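PDB 1TZV: transcription antitermination protein NusB from Thermotoga maritima, which probably binds the boxA RNA sequence of ribosomal RNA operons and takes part in transcription antitermination there, existing mainly as a monomer in equilibrium with a homodimer. Local coordinates for residues Leu58-Asp63 with Glu91-Lys96; Arg52-Asn57 with Leu85-Tyr90. One frame throughout, in Å; residues are numbered along the deposited sequence. Where two conformers were deposited one is given.

Contact 1. Residues Leu58-Asp63 with Glu91-Lys96; sequences LSMIDD and ELLFEK
Met60, in the first turn of helix 58-66, faces Leu93 and Phe94 at the C-terminal end of helix 79-94 across a wide backbone separation, with 11.0 Å between Met60 CA and Leu93 CA. Side chains span that distance, and Met60 makes all the close contacts from its side. Its CG lies anti to the backbone N (chi1 176°), and the chain then bends at chi2 and chi3, which sets the sulfur against Leu93 and carries the methyl on to Phe94 as well. The sulfur meets Leu93 tip to tip, SD to CD1 4.0 Å, and the methyl stays near the same carbon, with Met60 CE 4.1 Å from Leu93 CD1. That methyl also reaches the rim of the Phe94 ring, lying in the ring plane 3.4 Å from Phe94 CZ and 3.6 Å from Phe94 CE2. It is a close edge contact, so the methyl does not rest on the pi face. Both helices belong to the C-terminal helical bundle of the NusB fold, and the contact joins the start of one to the last turn of the other at the protein surface. Phe94 is the last helical residue here: Glu95 N still bonds Glu91 O at 3.1 Å, but Glu95 itself leaves the helical conformation and starts the turn that follows. Leu93 also packs on His134 of helix 117-134, while the Phe94 ring meets that of Tyr90 with the planes about 25° apart. Beside Met60, the buried Ile61 turns its side chain against Thr89 and Tyr90, one turn earlier on helix 79-94.

Contact 2. Residues Arg52-Asn57 with Leu85-Tyr90; sequences RGIKEN and LRLATY
Gly53 O, at the end of helix 41-56, is gripped twice by Asn57: Asn57 N donates at 3.1 Å, and Asn57 ND2 at 2.9 Å with an N-H...O angle of 154°. The amide thus folds back onto the preceding helix, and although Asn57 stands at the N-cap position of helix 58-66, its side chain makes no capping bond there. The same glycine meets Tyr90 across the contact, with Gly53 CA 3.6 Å from Tyr90 CE1. A CB at Gly53 would fall some 2.4 Å from that CE1, so the bare backbone is what lets the ring in. Tyr90 has CG anti to its own N (chi1 164°), which carries the ring out to the other helix. There the Ile54 side chain crosses that of Tyr90 at about a right angle, Ile54 CG1 lying obliquely 3.6 Å from Tyr90 CG, while Ile54 CD1 extends to within 4.1 Å of Leu87 CA. Tyr90 OH is hydrogen-bonded to Glu95. A leucine in place of Tyr90 would probably open a gap beside Gly53 and Ile54 and deprive the Glu95 carboxylate of its phenol partner. On the far part of the segment, Thr89 OG1 bonds Leu85 O at 2.8 Å, from the face of that carbonyl opposite Thr89 N. The two helices meet steeply, at 102° between segment directions, where the N-terminal and C-terminal bundles of the NusB fold join; helix 5-19 packs on Ile54 and Leu87 through Val12, while helices 58-66 and 117-134 pack against Leu85 and Thr89.

Along the chain, 52-57 ends helix 41-56 and 58-63 at once begins the next helix; after the rest of helix 58-66 and the loop that follows, helix 79-94 supplies 85-90 and then 91-96. Contact 2 therefore closes its loop first, when the chain returns at 85-90, and contact 1 closes six residues later. The two loops overlap and cross, neither enclosing the other. Successive turns of helix 79-94 thus hold both sides of the bend at Asn57: contact 2 ties helix 79-94 to helix 41-56 of the N-terminal bundle, and contact 1 ties it to helix 58-66 of its own bundle. A salt bridge from Asp62 OD1 to Arg86 NE, 2.8 Å long, stitches the first segment of contact 1 to the second of contact 2.

Contact 1. Residues Leu58-Asp63 with Glu91-Lys96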
ATOM      1  N   LEU A  58      -0.552  -9.399   6.923  1.00 19.17           N
ATOM      2  CA  LEU A  58      -0.884  -9.768   5.544  1.00 17.73           C
ATOM      3  C   LEU A  58      -2.171 -10.564   5.372  1.00 20.77           C
ATOM      4  O   LEU A  58      -2.991 -10.243   4.517  1.00 18.51           O
ATOM      5  CB  LEU A  58       0.274 -10.527   4.889  1.00 21.20           C
ATOM      6  CG  LEU A  58       0.126 -10.656   3.370  1.00 18.70           C
ATOM      7  CD1 LEU A  58       0.108  -9.281   2.734  1.00 22.14           C
ATOM      8  CD2 LEU A  58       1.254 -11.496   2.798  1.00 26.39           C
ATOM      9  N   SER A  59      -2.361 -11.604   6.176  1.00 20.59           N
ATOM     10  CA  SER A  59      -3.568 -12.418   6.063  1.00 20.82           C
ATOM     11  C   SER A  59      -4.826 -11.606   6.315  1.00 18.08           C
ATOM     12  O   SER A  59      -5.799 -11.707   5.563  1.00 18.73           O
ATOM     13  CB  SER A  59      -3.520 -13.590   7.049  1.00 24.37           C
ATOM     14  OG  SER A  59      -2.476 -14.483   6.720  1.00 35.29           O
ATOM     15  N   MET A  60      -4.825 -10.819   7.384  1.00 17.67           N
ATOM     16  CA  MET A  60      -5.987 -10.012   7.711  1.00 19.57           C
ATOM     17  C   MET A  60      -6.245  -8.972   6.613  1.00 18.22           C
ATOM     18  O   MET A  60      -7.381  -8.726   6.235  1.00 17.94           O
ATOM     19  CB  MET A  60      -5.775  -9.345   9.074  1.00 24.90           C
ATOM     20  CG  MET A  60      -6.871  -8.394   9.500  1.00 23.29           C
ATOM     21  SD  MET A  60      -6.592  -6.760   8.803  1.00 29.93           S
ATOM     22  CE  MET A  60      -5.325  -6.155   9.859  1.00 35.39           C
ATOM     23  N   ILE A  61      -5.178  -8.371   6.094  1.00 17.35           N
ATOM     24  CA  ILE A  61      -5.310  -7.362   5.035  1.00 16.73           C
ATOM     25  C   ILE A  61      -5.869  -7.994   3.751  1.00 14.50           C
ATOM     26  O   ILE A  61      -6.833  -7.479   3.162  1.00 15.81           O
ATOM     27  CB  ILE A  61      -3.936  -6.679   4.765  1.00 15.35           C
ATOM     28  CG1 ILE A  61      -3.579  -5.766   5.937  1.00 18.00           C
ATOM     29  CG2 ILE A  61      -3.972  -5.874   3.476  1.00 16.66           C
ATOM     30  CD1 ILE A  61      -2.138  -5.324   5.922  1.00 18.28           C
ATOM     31  N   ASP A  62      -5.283  -9.109   3.316  1.00 14.90           N
ATOM     32  CA  ASP A  62      -5.754  -9.779   2.105  1.00 14.92           C
ATOM     33  C   ASP A  62      -7.203 -10.249   2.255  1.00 14.23           C
ATOM     34  O   ASP A  62      -8.014 -10.083   1.343  1.00 16.35           O
ATOM     35  CB  ASP A  62      -4.863 -10.988   1.774  1.00 14.09           C
ATOM     36  CG  ASP A  62      -3.549 -10.593   1.145  1.00 14.79           C
ATOM     37  OD1 ASP A  62      -3.289  -9.382   0.961  1.00 15.38           O
ATOM     38  OD2 ASP A  62      -2.749 -11.516   0.819  1.00 17.92           O
ATOM     39  N   ASP A  63      -7.514 -10.829   3.412  0.50 17.39           N
ATOM     40  CA  ASP A  63      -8.864 -11.314   3.698  0.50 18.55           C
ATOM     41  C   ASP A  63      -9.879 -10.178   3.630  0.50 16.86           C
ATOM     42  O   ASP A  63     -10.983 -10.348   3.116  0.50 18.88           O
ATOM     43  CB  ASP A  63      -8.882 -11.993   5.082  0.50 22.84           C
ATOM     44  CG  ASP A  63     -10.187 -11.771   5.850  0.50 29.25           C
ATOM     45  OD1 ASP A  63     -10.677 -12.742   6.461  0.50 39.17           O
ATOM     46  OD2 ASP A  63     -10.712 -10.638   5.873  0.50 36.23           O
ATOM     47  N   GLU A  91      -2.342   1.301   5.337  1.00 14.50           N
ATOM     48  CA  GLU A  91      -2.278   2.698   5.718  1.00 16.14           C
ATOM     49  C   GLU A  91      -3.609   3.180   6.305  1.00 16.54           C
ATOM     50  O   GLU A  91      -3.628   3.882   7.335  1.00 17.77           O
ATOM     51  CB  GLU A  91      -1.861   3.548   4.510  1.00 13.96           C
ATOM     52  CG  GLU A  91      -1.546   4.974   4.876  1.00 16.59           C
ATOM     53  CD  GLU A  91      -1.022   5.746   3.687  1.00 17.27           C
ATOM     54  OE1 GLU A  91      -1.842   6.367   2.978  1.00 20.28           O
ATOM     55  OE2 GLU A  91       0.192   5.723   3.450  1.00 16.85           O
ATOM     56  N   LEU A  92      -4.706   2.817   5.664  1.00 15.50           N
ATOM     57  CA  LEU A  92      -6.050   3.170   6.135  1.00 17.22           C
ATOM     58  C   LEU A  92      -6.286   2.690   7.581  1.00 17.05           C
ATOM     59  O   LEU A  92      -6.748   3.448   8.456  1.00 18.86           O
ATOM     60  CB  LEU A  92      -7.081   2.482   5.249  1.00 19.36           C
ATOM     61  CG  LEU A  92      -8.243   3.104   4.497  1.00 44.58           C
ATOM     62  CD1 LEU A  92      -8.224   2.626   3.046  1.00 34.03           C
ATOM     63  CD2 LEU A  92      -9.537   2.671   5.159  1.00 41.14           C
ATOM     64  N   LEU A  93      -5.967   1.430   7.844  1.00 16.78           N
ATOM     65  CA  LEU A  93      -6.215   0.848   9.157  1.00 17.92           C
ATOM     66  C   LEU A  93      -5.245   1.203  10.260  1.00 22.34           C
ATOM     67  O   LEU A  93      -5.661   1.390  11.414  1.00 21.75           O
ATOM     68  CB  LEU A  93      -6.226  -0.678   9.046  1.00 18.99           C
ATOM     69  CG  LEU A  93      -7.286  -1.335   8.176  1.00 20.23           C
ATOM     70  CD1 LEU A  93      -6.943  -2.814   8.020  1.00 23.12           C
ATOM     71  CD2 LEU A  93      -8.655  -1.138   8.815  1.00 24.66           C
ATOM     72  N   PHE A  94      -3.967   1.319   9.923  1.00 18.67           N
ATOM     73  CA  PHE A  94      -2.925   1.479  10.924  1.00 19.92           C
ATOM     74  C   PHE A  94      -2.154   2.761  11.056  1.00 22.17           C
ATOM     75  O   PHE A  94      -1.515   2.997  12.089  1.00 24.59           O
ATOM     76  CB  PHE A  94      -1.923   0.334  10.743  1.00 20.72           C
ATOM     77  CG  PHE A  94      -2.528  -1.024  10.923  1.00 20.88           C
ATOM     78  CD1 PHE A  94      -2.818  -1.494  12.197  1.00 28.82           C
ATOM     79  CD2 PHE A  94      -2.851  -1.821   9.829  1.00 21.33           C
ATOM     80  CE1 PHE A  94      -3.418  -2.743  12.377  1.00 33.37           C
ATOM     81  CE2 PHE A  94      -3.450  -3.067   9.997  1.00 23.00           C
ATOM     82  CZ  PHE A  94      -3.739  -3.529  11.277  1.00 26.16           C
ATOM     83  N   GLU A  95      -2.165   3.581  10.021  1.00 17.90           N
ATOM     84  CA  GLU A  95      -1.426   4.816  10.087  1.00 21.48           C
ATOM     85  C   GLU A  95      -2.422   5.912  10.417  1.00 24.19           C
ATOM     86  O   GLU A  95      -3.054   6.496   9.544  1.00 22.82           O
ATOM     87  CB  GLU A  95      -0.695   5.052   8.762  1.00 19.80           C
ATOM     88  CG  GLU A  95       0.382   3.983   8.523  1.00 19.69           C
ATOM     89  CD  GLU A  95       1.566   4.112   9.475  1.00 19.58           C
ATOM     90  OE1 GLU A  95       2.241   3.111   9.765  1.00 20.33           O
ATOM     91  OE2 GLU A  95       1.837   5.245   9.927  1.00 25.20           O
ATOM     92  N   LYS A  96      -2.585   6.158  11.711  0.50 32.44           N
ATOM     93  CA  LYS A  96      -3.485   7.198  12.153  0.50 34.72           C
ATOM     94  C   LYS A  96      -2.754   8.496  11.891  0.50 35.89           C
ATOM     95  O   LYS A  96      -1.542   8.560  12.065  0.50 48.19           O
ATOM     96  CB  LYS A  96      -3.788   7.057  13.649  0.50 35.46           C
ATOM     97  CG  LYS A  96      -4.506   5.763  14.039  0.50 37.38           C
ATOM     98  CD  LYS A  96      -5.702   5.453  13.134  0.50 42.88           C
ATOM     99  CE  LYS A  96      -6.427   6.722  12.703  0.50 39.45           C
ATOM    100  NZ  LYS A  96      -7.904   6.637  12.748  0.50 51.65           N
TER

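Contact 2. Residues Arg52-Asn57 with Leu85-Tyr90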
ATOM      1  N   ARG A  52       6.961  -3.826   7.796  1.00 16.95           N
ATOM      2  CA  ARG A  52       6.764  -4.793   8.873  1.00 19.56           C
ATOM      3  C   ARG A  52       5.286  -4.933   9.210  1.00 17.14           C
ATOM      4  O   ARG A  52       4.819  -6.036   9.504  1.00 18.74           O
ATOM      5  CB  ARG A  52       7.582  -4.403  10.100  1.00 19.39           C
ATOM      6  CG  ARG A  52       9.056  -4.712   9.880  1.00 27.99           C
ATOM      7  CD  ARG A  52       9.937  -4.333  11.052  1.00 27.31           C
ATOM      8  NE  ARG A  52       9.705  -5.146  12.244  1.00 26.33           N
ATOM      9  CZ  ARG A  52      10.424  -5.017  13.360  1.00 22.09           C
ATOM     10  NH1 ARG A  52      11.394  -4.118  13.398  1.00 28.67           N
ATOM     11  NH2 ARG A  52      10.169  -5.772  14.419  1.00 24.96           N
ATOM     12  N   GLY A  53       4.551  -3.822   9.137  1.00 17.08           N
ATOM     13  CA  GLY A  53       3.126  -3.845   9.420  1.00 16.55           C
ATOM     14  C   GLY A  53       2.335  -4.640   8.398  1.00 18.00           C
ATOM     15  O   GLY A  53       1.394  -5.356   8.731  1.00 19.45           O
ATOM     16  N   ILE A  54       2.720  -4.515   7.131  1.00 16.79           N
ATOM     17  CA  ILE A  54       2.038  -5.245   6.078  1.00 17.57           C
ATOM     18  C   ILE A  54       2.381  -6.727   6.225  1.00 18.29           C
ATOM     19  O   ILE A  54       1.508  -7.583   6.121  1.00 19.99           O
ATOM     20  CB  ILE A  54       2.451  -4.700   4.697  1.00 14.98           C
ATOM     21  CG1 ILE A  54       1.872  -3.282   4.530  1.00 15.65           C
ATOM     22  CG2 ILE A  54       1.987  -5.651   3.586  1.00 17.45           C
ATOM     23  CD1 ILE A  54       2.502  -2.475   3.402  1.00 16.76           C
ATOM     24  N   LYS A  55       3.642  -7.033   6.510  1.00 20.37           N
ATOM     25  CA  LYS A  55       4.027  -8.432   6.663  1.00 23.79           C
ATOM     26  C   LYS A  55       3.310  -9.090   7.843  1.00 22.30           C
ATOM     27  O   LYS A  55       2.811 -10.208   7.725  1.00 27.28           O
ATOM     28  CB  LYS A  55       5.548  -8.550   6.847  1.00 25.32           C
ATOM     29  CG  LYS A  55       6.024  -9.992   6.923  1.00 26.02           C
ATOM     30  CD  LYS A  55       7.521 -10.139   6.699  1.00 36.53           C
ATOM     31  CE  LYS A  55       8.336  -9.698   7.893  1.00 41.80           C
ATOM     32  NZ  LYS A  55       9.755 -10.136   7.755  1.00 38.67           N
ATOM     33  N   GLU A  56       3.239  -8.379   8.964  0.50 21.70           N
ATOM     34  CA  GLU A  56       2.602  -8.879  10.183  0.50 25.68           C
ATOM     35  C   GLU A  56       1.093  -9.056  10.068  0.50 27.84           C
ATOM     36  O   GLU A  56       0.511  -9.926  10.716  0.50 27.44           O
ATOM     37  CB  GLU A  56       2.910  -7.928  11.351  0.50 28.30           C
ATOM     38  CG  GLU A  56       1.891  -7.937  12.496  0.50 35.69           C
ATOM     39  CD  GLU A  56       1.878  -9.229  13.296  0.50 44.58           C
ATOM     40  OE1 GLU A  56       0.971  -9.390  14.140  0.50 45.59           O
ATOM     41  OE2 GLU A  56       2.771 -10.079  13.091  0.50 47.47           O
ATOM     42  N   ASN A  57       0.461  -8.233   9.242  1.00 20.70           N
ATOM     43  CA  ASN A  57      -0.990  -8.284   9.082  1.00 21.13           C
ATOM     44  C   ASN A  57      -1.433  -8.751   7.677  1.00 16.96           C
ATOM     45  O   ASN A  57      -2.586  -8.552   7.308  1.00 18.58           O
ATOM     46  CB  ASN A  57      -1.568  -6.890   9.350  1.00 21.27           C
ATOM     47  CG  ASN A  57      -1.365  -6.418  10.787  1.00 26.72           C
ATOM     48  OD1 ASN A  57      -2.060  -6.863  11.704  1.00 30.00           O
ATOM     49  ND2 ASN A  57      -0.419  -5.507  10.983  1.00 29.91           N
ATOM     50  N   LEU A  85      -3.476  -2.188  -3.265  1.00 12.24           N
ATOM     51  CA  LEU A  85      -4.579  -2.405  -2.332  1.00 13.61           C
ATOM     52  C   LEU A  85      -4.065  -2.811  -0.957  1.00 12.31           C
ATOM     53  O   LEU A  85      -4.565  -2.335   0.071  1.00 13.34           O
ATOM     54  CB  LEU A  85      -5.564  -3.440  -2.891  1.00 14.01           C
ATOM     55  CG  LEU A  85      -6.388  -2.932  -4.084  1.00 13.70           C
ATOM     56  CD1 LEU A  85      -7.206  -4.095  -4.663  1.00 15.91           C
ATOM     57  CD2 LEU A  85      -7.329  -1.790  -3.664  1.00 15.13           C
ATOM     58  N   ARG A  86      -3.055  -3.669  -0.895  1.00 13.26           N
ATOM     59  CA  ARG A  86      -2.486  -4.071   0.396  1.00 12.71           C
ATOM     60  C   ARG A  86      -1.896  -2.865   1.129  1.00 12.56           C
ATOM     61  O   ARG A  86      -2.154  -2.651   2.326  1.00 13.62           O
ATOM     62  CB  ARG A  86      -1.373  -5.113   0.213  1.00 14.19           C
ATOM     63  CG  ARG A  86      -1.868  -6.485  -0.138  1.00 13.50           C
ATOM     64  CD  ARG A  86      -0.718  -7.314  -0.653  1.00 15.69           C
ATOM     65  NE  ARG A  86      -1.051  -8.737  -0.597  1.00 14.63           N
ATOM     66  CZ  ARG A  86      -0.340  -9.692  -1.194  1.00 15.15           C
ATOM     67  NH1 ARG A  86      -0.694 -10.962  -1.052  1.00 15.42           N
ATOM     68  NH2 ARG A  86       0.688  -9.365  -1.971  1.00 16.41           N
ATOM     69  N   LEU A  87      -1.100  -2.080   0.420  0.50 13.98           N
ATOM     70  CA  LEU A  87      -0.446  -0.903   0.985  0.50 13.59           C
ATOM     71  C   LEU A  87      -1.453   0.130   1.498  0.50 13.26           C
ATOM     72  O   LEU A  87      -1.339   0.646   2.627  0.50 15.43           O
ATOM     73  CB  LEU A  87       0.476  -0.282  -0.079  0.50 16.05           C
ATOM     74  CG  LEU A  87       1.174   1.053   0.206  0.50 19.34           C
ATOM     75  CD1 LEU A  87       1.805   1.059   1.586  0.50 21.46           C
ATOM     76  CD2 LEU A  87       2.236   1.284  -0.863  0.50 27.73           C
ATOM     77  N   ALA A  88      -2.442   0.442   0.674  1.00 13.14           N
ATOM     78  CA  ALA A  88      -3.471   1.410   1.050  1.00 13.00           C
ATOM     79  C   ALA A  88      -4.332   0.911   2.208  1.00 12.76           C
ATOM     80  O   ALA A  88      -4.714   1.719   3.073  1.00 14.83           O
ATOM     81  CB  ALA A  88      -4.371   1.738  -0.161  1.00 13.01           C
ATOM     82  N   THR A  89      -4.674  -0.377   2.240  1.00 12.90           N
ATOM     83  CA  THR A  89      -5.497  -0.921   3.328  1.00 14.29           C
ATOM     84  C   THR A  89      -4.697  -0.846   4.629  1.00 14.31           C
ATOM     85  O   THR A  89      -5.232  -0.443   5.677  1.00 15.85           O
ATOM     86  CB  THR A  89      -5.941  -2.359   2.994  1.00 14.31           C
ATOM     87  OG1 THR A  89      -6.761  -2.307   1.823  1.00 14.64           O
ATOM     88  CG2 THR A  89      -6.791  -2.976   4.130  1.00 13.94           C
ATOM     89  N   TYR A  90      -3.415  -1.189   4.580  1.00 14.26           N
ATOM     90  CA  TYR A  90      -2.566  -1.090   5.749  1.00 15.14           C
ATOM     91  C   TYR A  90      -2.564   0.356   6.242  1.00 14.75           C
ATOM     92  O   TYR A  90      -2.747   0.628   7.434  1.00 16.82           O
ATOM     93  CB  TYR A  90      -1.125  -1.495   5.401  1.00 14.28           C
ATOM     94  CG  TYR A  90      -0.153  -1.048   6.472  1.00 14.49           C
ATOM     95  CD1 TYR A  90      -0.066  -1.731   7.702  1.00 16.37           C
ATOM     96  CD2 TYR A  90       0.554   0.147   6.332  1.00 14.18           C
ATOM     97  CE1 TYR A  90       0.689  -1.213   8.758  1.00 17.39           C
ATOM     98  CE2 TYR A  90       1.311   0.673   7.389  1.00 17.68           C
ATOM     99  CZ  TYR A  90       1.360  -0.015   8.590  1.00 18.32           C
ATOM    100  OH  TYR A  90       2.049   0.528   9.658  1.00 20.18           O
TER